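Local coordinates for pyruvate kinase 1 (Trypanosoma brucei brucei, PDB 4KCV), which catalyses the closing step of glycolysis, transferring the phosphoryl group of phosphoenolpyruvate to ADP to yield pyruvate and ATP, at residues 89-94 with 126-131; 237-242 with 260-265; 299-304 with 331-336. One frame throughout, in Å; residues are numbered along the deposited sequence.

Interaction 1. Residues 89-94 with 126-131; sequences EIRTGL and YIDYPQ
Tyr126 turns the edge of its ring to Gly93, whose CA lies in the ring plane 3.8 Å from CD2, while the backbone N of Asp128 stands over one ring face, toward the rim. The Tyr129 ring takes Ile90 CD1 over a face, 4.0 Å from CG, and Gln131 N stands over a face near the rim; the hydroxyl at the far end bonds Asp186 N. The backbones meet in a single beta bridge, Thr92 with Ile127, in the part of pyruvate kinase, the B domain, that is inserted after the third barrel strand. The segments run in nearly opposite directions, 157° apart. Gly93 N donates to Tyr126 O at 2.7 Å, and Asp128 N reaches Arg91 O at 3.0 Å, so a bond flanks the bridged pair at each end. With CG set between its own N and carbonyl carbon (chi1 61°), Asp128 turns its carboxylate back to Arg91 N, which meets OD1 at 3.0 Å from above the carboxylate plane. Arg91 thus uses both backbone polar atoms on one residue, while its guanidinium group turns from segment 126-131, NH1 in a salt bridge with Glu89 OE2 and NE hydrogen-bonded to Arg175 O. Ile90 CG2 presses on Ile127 CG2 at 3.5 Å, and both side chains also pack on Ile178. A water gives one proton to Thr92 O at 2.8 Å and the other, weakly, to Asp128 OD2.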
loop_
_atom_site.group_PDB
_atom_site.type_symbol
_atom_site.label_atom_id
_atom_site.label_comp_id
_atom_site.label_asym_id
_atom_site.label_seq_id
_atom_site.Cartn_x
_atom_site.Cartn_y
_atom_site.Cartn_z
ATOM N N GLU A 89 -43.979 19.557 0.015
ATOM C CA GLU A 89 -44.229 18.776 1.233
ATOM C C GLU A 89 -45.512 17.935 1.217
ATOM O O GLU A 89 -46.488 18.278 0.554
ATOM C CB GLU A 89 -44.199 19.679 2.471
ATOM C CG GLU A 89 -44.868 21.026 2.287
ATOM C CD GLU A 89 -44.674 21.929 3.494
ATOM O OE1 GLU A 89 -45.595 22.699 3.817
ATOM O OE2 GLU A 89 -43.596 21.862 4.128
ATOM N N ILE A 90 -45.492 16.833 1.954
ATOM C CA ILE A 90 -46.716 16.111 2.302
ATOM C C ILE A 90 -47.160 16.489 3.718
ATOM O O ILE A 90 -46.366 16.462 4.674
ATOM C CB ILE A 90 -46.507 14.587 2.244
ATOM C CG1 ILE A 90 -45.788 14.202 0.941
ATOM C CG2 ILE A 90 -47.844 13.857 2.422
ATOM C CD1 ILE A 90 -45.452 12.726 0.843
ATOM N N ARG A 91 -48.413 16.869 3.845
ATOM C CA ARG A 91 -48.964 17.186 5.145
ATOM C C ARG A 91 -50.312 16.495 5.337
ATOM O O ARG A 91 -50.945 16.071 4.370
ATOM C CB ARG A 91 -49.099 18.694 5.269
ATOM C CG ARG A 91 -47.861 19.435 4.784
ATOM C CD ARG A 91 -47.776 20.840 5.339
ATOM N NE ARG A 91 -47.536 20.850 6.782
ATOM C CZ ARG A 91 -46.337 20.984 7.364
ATOM N NH1 ARG A 91 -45.232 21.028 6.634
ATOM N NH2 ARG A 91 -46.245 20.996 8.689
ATOM N N THR A 92 -50.708 16.325 6.590
ATOM C CA THR A 92 -52.068 15.905 6.925
ATOM C C THR A 92 -53.017 17.037 6.556
ATOM O O THR A 92 -52.586 18.177 6.389
ATOM C CB THR A 92 -52.223 15.653 8.446
ATOM O OG1 THR A 92 -52.225 16.903 9.149
ATOM C CG2 THR A 92 -51.101 14.775 8.982
ATOM N N GLY A 93 -54.311 16.755 6.569
ATOM C CA GLY A 93 -55.323 17.818 6.608
ATOM C C GLY A 93 -55.486 18.482 7.974
ATOM O O GLY A 93 -54.562 18.469 8.818
ATOM N N LEU A 94 -56.629 19.145 8.159
ATOM C CA LEU A 94 -56.982 19.737 9.442
ATOM C C LEU A 94 -57.738 18.724 10.306
ATOM O O LEU A 94 -58.300 17.733 9.783
ATOM C CB LEU A 94 -57.861 20.996 9.242
ATOM C CG LEU A 94 -57.496 22.042 8.178
ATOM C CD1 LEU A 94 -58.462 23.235 8.252
ATOM C CD2 LEU A 94 -56.052 22.503 8.351
ATOM N N TYR A 126 -57.041 13.160 6.575
ATOM C CA TYR A 126 -56.566 13.323 5.220
ATOM C C TYR A 126 -55.031 13.476 5.185
ATOM O O TYR A 126 -54.438 14.100 6.071
ATOM C CB TYR A 126 -57.235 14.573 4.637
ATOM C CG TYR A 126 -56.704 15.037 3.298
ATOM C CD1 TYR A 126 -57.079 14.384 2.115
ATOM C CD2 TYR A 126 -55.987 16.233 3.190
ATOM C CE1 TYR A 126 -56.656 14.841 0.877
ATOM C CE2 TYR A 126 -55.615 16.738 1.947
ATOM C CZ TYR A 126 -55.956 16.036 0.795
ATOM O OH TYR A 126 -55.560 16.486 -0.430
ATOM N N ILE A 127 -54.416 12.952 4.126
ATOM C CA ILE A 127 -53.014 13.228 3.790
ATOM C C ILE A 127 -52.966 13.616 2.312
ATOM O O ILE A 127 -53.585 12.952 1.474
ATOM C CB ILE A 127 -52.152 11.964 4.004
ATOM C CG1 ILE A 127 -52.077 11.617 5.488
ATOM C CG2 ILE A 127 -50.740 12.157 3.457
ATOM C CD1 ILE A 127 -51.333 10.336 5.774
ATOM N N ASP A 128 -52.313 14.736 1.996
ATOM C CA ASP A 128 -52.503 15.391 0.681
ATOM C C ASP A 128 -51.548 14.846 -0.385
ATOM O O ASP A 128 -51.001 15.607 -1.173
ATOM C CB ASP A 128 -52.348 16.919 0.796
ATOM C CG ASP A 128 -50.928 17.347 1.294
ATOM O OD1 ASP A 128 -49.983 16.519 1.274
ATOM O OD2 ASP A 128 -50.757 18.525 1.677
ATOM N N TYR A 129 -51.384 13.530 -0.433
ATOM C CA TYR A 129 -50.489 12.904 -1.406
ATOM C C TYR A 129 -51.244 11.847 -2.206
ATOM O O TYR A 129 -51.479 10.759 -1.701
ATOM C CB TYR A 129 -49.283 12.251 -0.700
ATOM C CG TYR A 129 -48.300 11.633 -1.670
ATOM C CD1 TYR A 129 -47.656 12.421 -2.621
ATOM C CD2 TYR A 129 -48.108 10.249 -1.722
ATOM C CE1 TYR A 129 -46.807 11.870 -3.553
ATOM C CE2 TYR A 129 -47.231 9.680 -2.650
ATOM C CZ TYR A 129 -46.571 10.501 -3.550
ATOM O OH TYR A 129 -45.737 9.964 -4.507
ATOM N N PRO A 130 -51.690 12.192 -3.441
ATOM C CA PRO A 130 -52.692 11.362 -4.099
ATOM C C PRO A 130 -52.238 9.935 -4.322
ATOM O O PRO A 130 -53.073 9.038 -4.385
ATOM C CB PRO A 130 -52.911 12.072 -5.437
ATOM C CG PRO A 130 -52.637 13.511 -5.136
ATOM C CD PRO A 130 -51.533 13.502 -4.106
ATOM N N GLN A 131 -50.925 9.702 -4.352
ATOM C CA GLN A 131 -50.391 8.381 -4.688
ATOM C C GLN A 131 -50.202 7.487 -3.451
ATOM O O GLN A 131 -49.627 6.392 -3.550
ATOM C CB GLN A 131 -49.063 8.530 -5.436
ATOM C CG GLN A 131 -49.217 8.849 -6.917
ATOM C CD GLN A 131 -49.851 7.696 -7.663
ATOM O OE1 GLN A 131 -49.325 6.579 -7.674
ATOM N NE2 GLN A 131 -51.033 7.930 -8.200
HETATM O O HOH W 1 -52.640 19.750 4.102
HETATM O O HOH W 2 -57.995 15.556 7.604
#

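Interaction 2. Residues 237-242 with 260-265; sequences ISKIEN and MVARGD. With MG (magnesium ion), chain C; AKG (2-oxoglutaric acid), chain E.
Two carboxylate oxygens nearly touch: Glu241 OE1 and Asp265 OD2 stand only 2.7 Å apart because a magnesium ion binds both. The side chains lie side by side and point the same way, their carboxylate planes 37° apart. Glu241 OE1 is 2.3 Å from the metal, while its OE2 takes Phe213 N and the metal-bound water; the still shorter Asp265 link is doubtful in length, though not in identity. 2-Oxoglutarate chelates the same ion through carboxylate O2 and keto O5, and that water completes the ligands seen. The ligand carboxylate sits over the start of helix 263-269, where Asp265 N gives a bond to O2 (2.6 Å) and Gly264 N one to O1 (2.9 Å). Lys239 lies alongside Met260, its CE 4.0 Å from SD. A bend at chi3 (51°) sets NZ 2.9 Å from O5, and NZ is also hydrogen-bonded to Ser212 and Asp84, which should fix its place. The strands themselves run parallel, 26° apart: Met260 N bonds Ser238 O, and Ile240 N bonds Met260 O at 2.9 Å. Ala262, the centre of an inverse gamma turn, gives its N-H to Ile240 O as the second strand passes into the helix. Metal and ligand thus gather at the C-terminal ends of adjacent parallel strands, the active-site mouth of a TIM barrel, here that of pyruvate kinase.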
loop_
_atom_site.group_PDB
_atom_site.type_symbol
_atom_site.label_atom_id
_atom_site.label_comp_id
_atom_site.label_asym_id
_atom_site.label_seq_id
_atom_site.Cartn_x
_atom_site.Cartn_y
_atom_site.Cartn_z
ATOM N N ILE A 237 -27.067 23.713 -4.791
ATOM C CA ILE A 237 -26.586 22.769 -3.807
ATOM C C ILE A 237 -27.765 21.906 -3.426
ATOM O O ILE A 237 -28.698 22.398 -2.809
ATOM C CB ILE A 237 -26.078 23.508 -2.536
ATOM C CG1 ILE A 237 -25.071 24.586 -2.919
ATOM C CG2 ILE A 237 -25.424 22.527 -1.571
ATOM C CD1 ILE A 237 -23.829 24.044 -3.583
ATOM N N SER A 238 -27.769 20.643 -3.856
ATOM C CA SER A 238 -28.924 19.787 -3.610
ATOM C C SER A 238 -28.900 19.254 -2.196
ATOM O O SER A 238 -27.857 18.751 -1.720
ATOM C CB SER A 238 -28.975 18.618 -4.606
ATOM O OG SER A 238 -29.196 19.073 -5.930
ATOM N N LYS A 239 -30.046 19.358 -1.516
ATOM C CA LYS A 239 -30.178 18.846 -0.156
ATOM C C LYS A 239 -30.677 17.408 -0.183
ATOM O O LYS A 239 -31.737 17.099 -0.776
ATOM C CB LYS A 239 -31.129 19.726 0.658
ATOM C CG LYS A 239 -30.710 21.201 0.675
ATOM C CD LYS A 239 -31.736 22.103 1.362
ATOM C CE LYS A 239 -32.148 21.600 2.748
ATOM N NZ LYS A 239 -33.350 22.352 3.243
ATOM N N ILE A 240 -29.852 16.503 0.329
ATOM C CA ILE A 240 -30.210 15.082 0.336
ATOM C C ILE A 240 -30.969 14.759 1.627
ATOM O O ILE A 240 -30.437 14.943 2.737
ATOM C CB ILE A 240 -28.954 14.183 0.202
ATOM C CG1 ILE A 240 -28.218 14.490 -1.105
ATOM C CG2 ILE A 240 -29.320 12.703 0.274
ATOM C CD1 ILE A 240 -28.997 14.182 -2.379
ATOM N N GLU A 241 -32.259 14.430 1.489
ATOM C CA GLU A 241 -33.149 14.378 2.662
ATOM C C GLU A 241 -33.934 13.086 2.829
ATOM O O GLU A 241 -34.652 12.949 3.798
ATOM C CB GLU A 241 -34.130 15.552 2.677
ATOM C CG GLU A 241 -33.547 16.877 2.264
ATOM C CD GLU A 241 -34.365 18.042 2.789
ATOM O OE1 GLU A 241 -34.595 18.084 4.013
ATOM O OE2 GLU A 241 -34.700 18.952 2.009
ATOM N N ASN A 242 -33.826 12.158 1.878
ATOM C CA ASN A 242 -34.539 10.890 1.974
ATOM C C ASN A 242 -33.796 9.774 1.259
ATOM O O ASN A 242 -32.730 10.009 0.684
ATOM C CB ASN A 242 -36.010 11.039 1.468
ATOM C CG ASN A 242 -36.143 10.947 -0.062
ATOM O OD1 ASN A 242 -35.194 11.209 -0.809
ATOM N ND2 ASN A 242 -37.373 10.603 -0.537
ATOM N N MET A 260 -25.764 19.223 0.059
ATOM C CA MET A 260 -25.882 19.326 1.511
ATOM C C MET A 260 -26.391 18.022 2.070
ATOM O O MET A 260 -27.396 17.497 1.609
ATOM C CB MET A 260 -26.841 20.459 1.933
ATOM C CG MET A 260 -26.919 20.630 3.457
ATOM S SD MET A 260 -28.388 21.522 4.013
ATOM C CE MET A 260 -28.075 23.103 3.245
ATOM N N VAL A 261 -25.711 17.502 3.082
ATOM C CA VAL A 261 -26.198 16.318 3.780
ATOM C C VAL A 261 -27.150 16.803 4.841
ATOM O O VAL A 261 -26.711 17.274 5.894
ATOM C CB VAL A 261 -25.048 15.539 4.459
ATOM C CG1 VAL A 261 -25.602 14.359 5.238
ATOM C CG2 VAL A 261 -24.026 15.074 3.427
ATOM N N ALA A 262 -28.432 16.852 4.496
ATOM C CA ALA A 262 -29.423 17.538 5.316
ATOM C C ALA A 262 -29.937 16.571 6.374
ATOM O O ALA A 262 -30.976 15.942 6.199
ATOM C CB ALA A 262 -30.578 18.030 4.429
ATOM N N ARG A 263 -29.192 16.432 7.458
ATOM C CA ARG A 263 -29.326 15.251 8.351
ATOM C C ARG A 263 -30.622 15.228 9.164
ATOM O O ARG A 263 -31.054 14.181 9.629
ATOM C CB ARG A 263 -28.121 15.173 9.290
ATOM C CG ARG A 263 -26.807 15.001 8.561
ATOM C CD ARG A 263 -25.674 14.756 9.544
ATOM N NE ARG A 263 -25.586 15.812 10.544
ATOM C CZ ARG A 263 -24.684 15.843 11.516
ATOM N NH1 ARG A 263 -23.765 14.887 11.617
ATOM N NH2 ARG A 263 -24.728 16.809 12.423
ATOM N N GLY A 264 -31.208 16.393 9.376
ATOM C CA GLY A 264 -32.400 16.494 10.204
ATOM C C GLY A 264 -33.560 15.779 9.549
ATOM O O GLY A 264 -34.052 14.767 10.069
ATOM N N ASP A 265 -33.879 16.191 8.328
ATOM C CA ASP A 265 -34.895 15.508 7.531
ATOM C C ASP A 265 -34.506 14.073 7.130
ATOM O O ASP A 265 -35.312 13.144 7.263
ATOM C CB ASP A 265 -35.270 16.358 6.323
ATOM C CG ASP A 265 -36.191 17.540 6.705
ATOM O OD1 ASP A 265 -37.055 17.363 7.584
ATOM O OD2 ASP A 265 -36.005 18.649 6.192
HETATM MG MG MG C . -34.784 19.713 5.652
HETATM C C1 AKG E . -32.406 19.320 7.345
HETATM O O1 AKG E . -31.441 18.992 8.060
HETATM O O2 AKG E . -33.385 18.544 7.246
HETATM C C2 AKG E . -32.376 20.648 6.537
HETATM O O5 AKG E . -33.344 21.028 5.851
HETATM C C3 AKG E . -31.170 21.563 6.799
HETATM C C4 AKG E . -31.632 22.751 7.664
HETATM C C5 AKG E . -31.784 22.305 9.127
HETATM O O3 AKG E . -32.659 21.450 9.386
HETATM O O4 AKG E . -31.039 22.850 9.956
HETATM O O HOH W 3 -36.040 20.596 3.812
#

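Interaction 3. Residues 299-304 with 331-336; sequences MLESMT and SGETAK. With AKG (2-oxoglutaric acid), chain E.
Glu333 reaches from the first turn of helix 332-335 to the backbone of Leu300, and its carboxylate makes the compact part of the contact. OE2 accepts from Leu300 N at 3.1 Å on the anti lone pair, the N-H pointing at it with an angle of 157°. OE1 turns back to its own segment and takes Ser331 N at 2.8 Å, on the syn side and 33° out of the carboxylate plane. Gripped through both oxygens, the flat group can hardly rotate. A sharp bend at chi2 (99°) brings it there, and it lays CG against Leu300 O at 3.5 Å. Nearby, Thr304 rests OG1 on Glu333 CA at 3.7 Å. That hydroxyl is itself spent on the 3-10 turn: it donates to Glu301 O at 2.7 Å, in the carbonyl plane, on an oxygen that Thr304 N also uses.

The looser side is bridged by water. One water accepts from Met299 N and donates to Glu333 OE2 at 2.7 Å. Another donates to Glu333 OE1 and weakly to Glu301 OE2, and may ease the like-charge approach of Glu301 OE2 to Glu333 OE2, 4.5 Å. A third water ties Met303 O to Glu333 O. Segment 299-304 follows barrel strand 293-296, and helix 332-335 follows 327-330, the last barrel strand. Leu300 packs on Val343 and Met347 of helix 340-356, Met299 on Asp316 and Ala320 of helix 311-323, and across the contact Ser331 and Ala335 lean on Thr27 at the end of strand 23-27, beside which the barrel closes.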
loop_
_atom_site.group_PDB
_atom_site.type_symbol
_atom_site.label_atom_id
_atom_site.label_comp_id
_atom_site.label_asym_id
_atom_site.label_seq_id
_atom_site.Cartn_x
_atom_site.Cartn_y
_atom_site.Cartn_z
ATOM N N MET A 299 -25.333 20.376 14.758
ATOM C CA MET A 299 -23.909 20.136 14.982
ATOM C C MET A 299 -23.439 20.682 16.322
ATOM O O MET A 299 -22.604 20.064 16.991
ATOM C CB MET A 299 -23.078 20.713 13.830
ATOM C CG MET A 299 -23.491 20.153 12.472
ATOM S SD MET A 299 -22.161 20.233 11.245
ATOM C CE MET A 299 -21.153 18.864 11.837
ATOM N N LEU A 300 -23.981 21.832 16.723
ATOM C CA LEU A 300 -23.656 22.417 18.020
ATOM C C LEU A 300 -24.935 22.834 18.750
ATOM O O LEU A 300 -24.962 23.842 19.431
ATOM C CB LEU A 300 -22.689 23.606 17.864
ATOM C CG LEU A 300 -21.254 23.266 17.394
ATOM C CD1 LEU A 300 -20.471 24.531 17.080
ATOM C CD2 LEU A 300 -20.510 22.429 18.431
ATOM N N GLU A 301 -25.968 22.003 18.626
ATOM C CA GLU A 301 -27.328 22.355 19.014
ATOM C C GLU A 301 -27.435 22.980 20.403
ATOM O O GLU A 301 -28.158 23.963 20.598
ATOM C CB GLU A 301 -28.227 21.135 18.941
ATOM C CG GLU A 301 -29.643 21.411 19.398
ATOM C CD GLU A 301 -30.568 21.662 18.238
ATOM O OE1 GLU A 301 -31.598 20.961 18.172
ATOM O OE2 GLU A 301 -30.181 22.420 17.303
ATOM N N SER A 302 -26.785 22.371 21.385
ATOM C CA SER A 302 -26.998 22.771 22.758
ATOM C C SER A 302 -26.512 24.219 22.987
ATOM O O SER A 302 -26.927 24.865 23.933
ATOM C CB SER A 302 -26.281 21.823 23.715
ATOM O OG SER A 302 -24.877 22.031 23.666
ATOM N N MET A 303 -25.650 24.730 22.106
ATOM C CA MET A 303 -25.202 26.125 22.238
ATOM C C MET A 303 -26.270 27.133 21.825
ATOM O O MET A 303 -26.041 28.346 21.911
ATOM C CB MET A 303 -23.905 26.378 21.468
ATOM C CG MET A 303 -22.702 25.681 22.078
ATOM S SD MET A 303 -21.117 26.392 21.580
ATOM C CE MET A 303 -21.272 28.047 22.234
ATOM N N THR A 304 -27.391 26.639 21.286
ATOM C CA THR A 304 -28.588 27.437 21.204
ATOM C C THR A 304 -28.919 28.090 22.560
ATOM O O THR A 304 -29.296 29.267 22.597
ATOM C CB THR A 304 -29.794 26.637 20.669
ATOM O OG1 THR A 304 -29.448 26.043 19.412
ATOM C CG2 THR A 304 -31.023 27.581 20.439
ATOM N N SER A 331 -27.804 26.093 12.130
ATOM C CA SER A 331 -29.184 26.498 11.885
ATOM C C SER A 331 -29.698 27.332 13.055
ATOM O O SER A 331 -29.373 28.519 13.164
ATOM C CB SER A 331 -30.075 25.267 11.653
ATOM O OG SER A 331 -29.708 24.633 10.424
ATOM N N GLY A 332 -30.488 26.718 13.928
ATOM C CA GLY A 332 -31.074 27.448 15.062
ATOM C C GLY A 332 -29.998 28.077 15.953
ATOM O O GLY A 332 -30.225 29.122 16.561
ATOM N N GLU A 333 -28.793 27.486 15.954
ATOM C CA GLU A 333 -27.694 27.963 16.818
ATOM C C GLU A 333 -27.396 29.454 16.555
ATOM O O GLU A 333 -27.090 30.204 17.477
ATOM C CB GLU A 333 -26.418 27.137 16.577
ATOM C CG GLU A 333 -26.542 25.646 16.902
ATOM C CD GLU A 333 -26.786 24.783 15.664
ATOM O OE1 GLU A 333 -27.588 25.176 14.791
ATOM O OE2 GLU A 333 -26.198 23.683 15.584
ATOM N N THR A 334 -27.442 29.859 15.288
ATOM C CA THR A 334 -27.232 31.276 14.939
ATOM C C THR A 334 -28.529 32.030 14.590
ATOM O O THR A 334 -28.591 33.259 14.737
ATOM C CB THR A 334 -26.233 31.442 13.773
ATOM O OG1 THR A 334 -26.652 30.632 12.676
ATOM C CG2 THR A 334 -24.798 31.007 14.197
ATOM N N ALA A 335 -29.522 31.327 14.041
ATOM C CA ALA A 335 -30.785 31.969 13.708
ATOM C C ALA A 335 -31.455 32.530 14.961
ATOM O O ALA A 335 -31.848 33.698 14.984
ATOM C CB ALA A 335 -31.729 31.014 12.992
ATOM N N LYS A 336 -31.560 31.707 16.011
ATOM C CA LYS A 336 -32.322 32.109 17.197
ATOM C C LYS A 336 -31.664 31.840 18.553
ATOM O O LYS A 336 -32.234 32.142 19.576
ATOM C CB LYS A 336 -33.738 31.549 17.162
ATOM C CG LYS A 336 -33.844 30.043 17.186
ATOM C CD LYS A 336 -35.310 29.646 17.017
ATOM C CE LYS A 336 -35.479 28.151 16.783
ATOM N NZ LYS A 336 -34.915 27.340 17.899
HETATM C C1 AKG E . -32.406 19.320 7.345
HETATM O O1 AKG E . -31.441 18.992 8.060
HETATM O O2 AKG E . -33.385 18.544 7.246
HETATM C C2 AKG E . -32.376 20.648 6.537
HETATM O O5 AKG E . -33.344 21.028 5.851
HETATM C C3 AKG E . -31.170 21.563 6.799
HETATM C C4 AKG E . -31.632 22.751 7.664
HETATM C C5 AKG E . -31.784 22.305 9.127
HETATM O O3 AKG E . -32.659 21.450 9.386
HETATM O O4 AKG E . -31.039 22.850 9.956
HETATM O O HOH W 4 -25.891 22.760 13.072
HETATM O O HOH W 5 -29.008 22.870 14.131
HETATM O O HOH W 6 -26.502 30.397 20.163
#

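How the interactions relate
Interactions 2 and 3 border the same 2-oxoglutarate: 237-242 and 260-265 hold its chelating end, while Ser331 of interaction 3 lies beside its far carboxylate, at a spacing too short to interpret. Their centres are about 18 Å apart, yet they touch directly, Arg263 NH2 packing on Met299 CG at 3.6 Å. Both belong to the barrel, at strand ends that line the ligand site. Interaction 1 stands apart, its centre about 22 Å from that of interaction 2 and about 30 Å from that of interaction 3. Its nearest atoms are about 8 Å from interaction 2, and the side chain of Glu89 is about 9 Å from the magnesium ion.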